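Local coordinates for protein yciF (Escherichia coli, PDB 2GS4), which is a homodimeric stress protein of rubrerythrin-like, ferritin-related helical fold that probably binds metal, its precise role not being established, at residues 18-23 / 73-78. Sequence-based numbering, arbitrary orientation.
Sequences YSAEKQ and MKCVAM
Ser19 and Gln23, one turn apart on helix 6-33, grip the backbone of Cys75 at the start of helix 76-89. Ser19 OG accepts from Cys75 N at 2.8 Å. The amide of Gln23 donates from NE2 to Cys75 O at 3.1 Å in a nearly straight bond. That donor approaches Cys75 O from beside the carbonyl, tilted 24° from its plane. Gln23 NE2 also donates to Ser19 OG at 3.0 Å; both acceptors lie close to the amide plane, which fixes the rotation of the Gln23 head group. Beyond CG the glutamine chain runs extended, carrying the amide to the loop, where the bent Lys74 chain crosses it with CE 3.9 Å from Gln23 CD; the ammonium of Lys74 pairs with Glu79. Next to this polar grip, the selenomethionine Met78 folds over Ala20, its CE 3.7 Å from Ala20 CB, and Glu113 of helix 95-126 touches both residues. With chi1 at 176°, Cys75 SG is turned to the first turn of the helix, where it accepts from Met78 N at 3.5 Å. The same sulfur lies 4.1 Å from Ala20 CB. Cys75 is thus a cysteine N-cap, its helix start held against helix 6-33 within the helical bundle of this ferritin-clan protein.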
ATOM      1  N   TYR A  18       7.778  -9.768  -1.138  1.00 23.52           N
ATOM      2  CA  TYR A  18       7.957 -11.120  -0.603  1.00 26.39           C
ATOM      3  C   TYR A  18       7.078 -11.211   0.645  1.00 23.46           C
ATOM      4  O   TYR A  18       6.324 -12.162   0.823  1.00 24.79           O
ATOM      5  CB  TYR A  18       9.417 -11.362  -0.211  1.00 27.07           C
ATOM      6  CG  TYR A  18       9.754 -12.800   0.150  1.00 33.17           C
ATOM      7  CD1 TYR A  18      10.018 -13.744  -0.844  1.00 30.33           C
ATOM      8  CD2 TYR A  18       9.817 -13.213   1.481  1.00 31.37           C
ATOM      9  CE1 TYR A  18      10.337 -15.061  -0.523  1.00 36.58           C
ATOM     10  CE2 TYR A  18      10.137 -14.540   1.815  1.00 42.69           C
ATOM     11  CZ  TYR A  18      10.395 -15.453   0.804  1.00 43.36           C
ATOM     12  OH  TYR A  18      10.717 -16.755   1.112  1.00 46.41           O
ATOM     13  N   SER A  19       7.172 -10.199   1.501  1.00 25.75           N
ATOM     14  CA  SER A  19       6.371 -10.165   2.719  1.00 24.44           C
ATOM     15  C   SER A  19       4.879 -10.167   2.386  1.00 24.34           C
ATOM     16  O   SER A  19       4.110 -10.891   3.006  1.00 20.82           O
ATOM     17  CB  SER A  19       6.734  -8.931   3.560  1.00 28.74           C
ATOM     18  OG  SER A  19       5.755  -8.670   4.554  1.00 27.94           O
ATOM     19  N   ALA A  20       4.477  -9.371   1.398  1.00 21.42           N
ATOM     20  CA  ALA A  20       3.076  -9.288   1.000  1.00 23.17           C
ATOM     21  C   ALA A  20       2.508 -10.639   0.568  1.00 23.18           C
ATOM     22  O   ALA A  20       1.398 -10.995   0.940  1.00 25.16           O
ATOM     23  CB  ALA A  20       2.921  -8.268  -0.134  1.00 21.00           C
ATOM     24  N   GLU A  21       3.270 -11.373  -0.237  1.00 24.58           N
ATOM     25  CA  GLU A  21       2.839 -12.682  -0.722  1.00 22.79           C
ATOM     26  C   GLU A  21       2.715 -13.655   0.449  1.00 19.13           C
ATOM     27  O   GLU A  21       1.781 -14.459   0.509  1.00 22.97           O
ATOM     28  CB  GLU A  21       3.847 -13.211  -1.759  1.00 24.88           C
ATOM     29  CG  GLU A  21       3.978 -12.323  -2.999  1.00 23.35           C
ATOM     30  CD  GLU A  21       2.758 -12.394  -3.914  1.00 27.32           C
ATOM     31  OE1 GLU A  21       1.648 -12.693  -3.420  1.00 29.13           O
ATOM     32  OE2 GLU A  21       2.907 -12.138  -5.130  1.00 30.99           O
ATOM     33  N   LYS A  22       3.664 -13.556   1.374  1.00 19.62           N
ATOM     34  CA  LYS A  22       3.718 -14.391   2.570  1.00 21.22           C
ATOM     35  C   LYS A  22       2.417 -14.200   3.359  1.00 26.39           C
ATOM     36  O   LYS A  22       1.748 -15.158   3.738  1.00 25.50           O
ATOM     37  CB  LYS A  22       4.899 -13.954   3.439  1.00 25.21           C
ATOM     38  CG  LYS A  22       5.667 -15.074   4.104  1.00 49.85           C
ATOM     39  CD  LYS A  22       6.651 -15.728   3.150  1.00 51.80           C
ATOM     40  CE  LYS A  22       7.285 -16.944   3.806  1.00 76.95           C
ATOM     41  NZ  LYS A  22       7.958 -17.821   2.817  1.00 51.80           N
ATOM     42  N   GLN A  23       2.068 -12.941   3.600  1.00 24.92           N
ATOM     43  CA  GLN A  23       0.853 -12.610   4.329  1.00 22.25           C
ATOM     44  C   GLN A  23      -0.345 -13.027   3.496  1.00 21.76           C
ATOM     45  O   GLN A  23      -1.329 -13.547   4.028  1.00 23.12           O
ATOM     46  CB  GLN A  23       0.777 -11.102   4.596  1.00 22.58           C
ATOM     47  CG  GLN A  23       1.977 -10.523   5.320  1.00 22.42           C
ATOM     48  CD  GLN A  23       1.844  -9.026   5.541  1.00 23.38           C
ATOM     49  OE1 GLN A  23       0.838  -8.555   6.060  1.00 20.32           O
ATOM     50  NE2 GLN A  23       2.857  -8.274   5.144  1.00 24.67           N
HETATM   51  N   MSE A  73      11.214  -7.978   6.599  1.00 29.19           N
HETATM   52  CA  MSE A  73      10.373  -6.830   6.922  1.00 29.85           C
HETATM   53  C   MSE A  73       8.905  -7.211   6.791  1.00 26.67           C
HETATM   54  O   MSE A  73       8.574  -8.226   6.192  1.00 31.35           O
HETATM   55  CB  MSE A  73      10.691  -5.645   5.993  1.00 32.05           C
HETATM   56  CG  MSE A  73      10.563  -5.954   4.492  1.00 37.29           C
HETATM   57 SE   MSE A  73      10.800  -4.431   3.284  1.00 39.66          SE
HETATM   58  CE  MSE A  73      12.733  -4.354   3.240  1.00 34.43           C
ATOM     59  N   LYS A  74       8.030  -6.412   7.388  1.00 28.08           N
ATOM     60  CA  LYS A  74       6.597  -6.659   7.312  1.00 26.86           C
ATOM     61  C   LYS A  74       6.015  -5.569   6.414  1.00 28.37           C
ATOM     62  O   LYS A  74       6.192  -4.382   6.678  1.00 28.93           O
ATOM     63  CB  LYS A  74       5.959  -6.574   8.704  1.00 34.57           C
ATOM     64  CG  LYS A  74       4.501  -7.074   8.768  1.00 46.64           C
ATOM     65  CD  LYS A  74       4.424  -8.513   9.279  1.00 41.73           C
ATOM     66  CE  LYS A  74       3.005  -9.055   9.232  1.00 43.24           C
ATOM     67  NZ  LYS A  74       2.012  -8.157   9.895  1.00 47.56           N
ATOM     68  N   CYS A  75       5.339  -5.977   5.347  1.00 24.11           N
ATOM     69  CA  CYS A  75       4.726  -5.038   4.415  1.00 24.49           C
ATOM     70  C   CYS A  75       3.433  -4.534   5.054  1.00 23.00           C
ATOM     71  O   CYS A  75       2.426  -5.252   5.109  1.00 20.40           O
ATOM     72  CB  CYS A  75       4.438  -5.732   3.076  1.00 22.49           C
ATOM     73  SG  CYS A  75       3.575  -4.717   1.852  1.00 24.46           S
ATOM     74  N   VAL A  76       3.478  -3.293   5.530  1.00 21.61           N
ATOM     75  CA  VAL A  76       2.346  -2.659   6.192  1.00 23.47           C
ATOM     76  C   VAL A  76       1.158  -2.439   5.256  1.00 21.77           C
ATOM     77  O   VAL A  76       0.004  -2.512   5.680  1.00 26.39           O
ATOM     78  CB  VAL A  76       2.811  -1.328   6.833  1.00 27.00           C
ATOM     79  CG1 VAL A  76       1.635  -0.514   7.320  1.00 31.77           C
ATOM     80  CG2 VAL A  76       3.744  -1.650   8.003  1.00 28.36           C
ATOM     81  N   ALA A  77       1.438  -2.174   3.984  1.00 23.33           N
ATOM     82  CA  ALA A  77       0.378  -1.965   3.009  1.00 23.33           C
ATOM     83  C   ALA A  77      -0.469  -3.236   2.881  1.00 24.93           C
ATOM     84  O   ALA A  77      -1.686  -3.179   2.992  1.00 23.73           O
ATOM     85  CB  ALA A  77       0.975  -1.589   1.659  1.00 21.14           C
HETATM   86  N   MSE A  78       0.167  -4.381   2.651  1.00 24.37           N
HETATM   87  CA  MSE A  78      -0.606  -5.617   2.518  1.00 22.91           C
HETATM   88  C   MSE A  78      -1.362  -5.955   3.791  1.00 23.21           C
HETATM   89  O   MSE A  78      -2.484  -6.457   3.740  1.00 23.27           O
HETATM   90  CB  MSE A  78       0.287  -6.803   2.149  1.00 23.42           C
HETATM   91  CG  MSE A  78      -0.514  -8.096   2.001  1.00 19.65           C
HETATM   92 SE   MSE A  78      -1.885  -7.970   0.645  1.00 28.29          SE
HETATM   93  CE  MSE A  78      -0.747  -8.214  -0.901  1.00 20.61           C
TER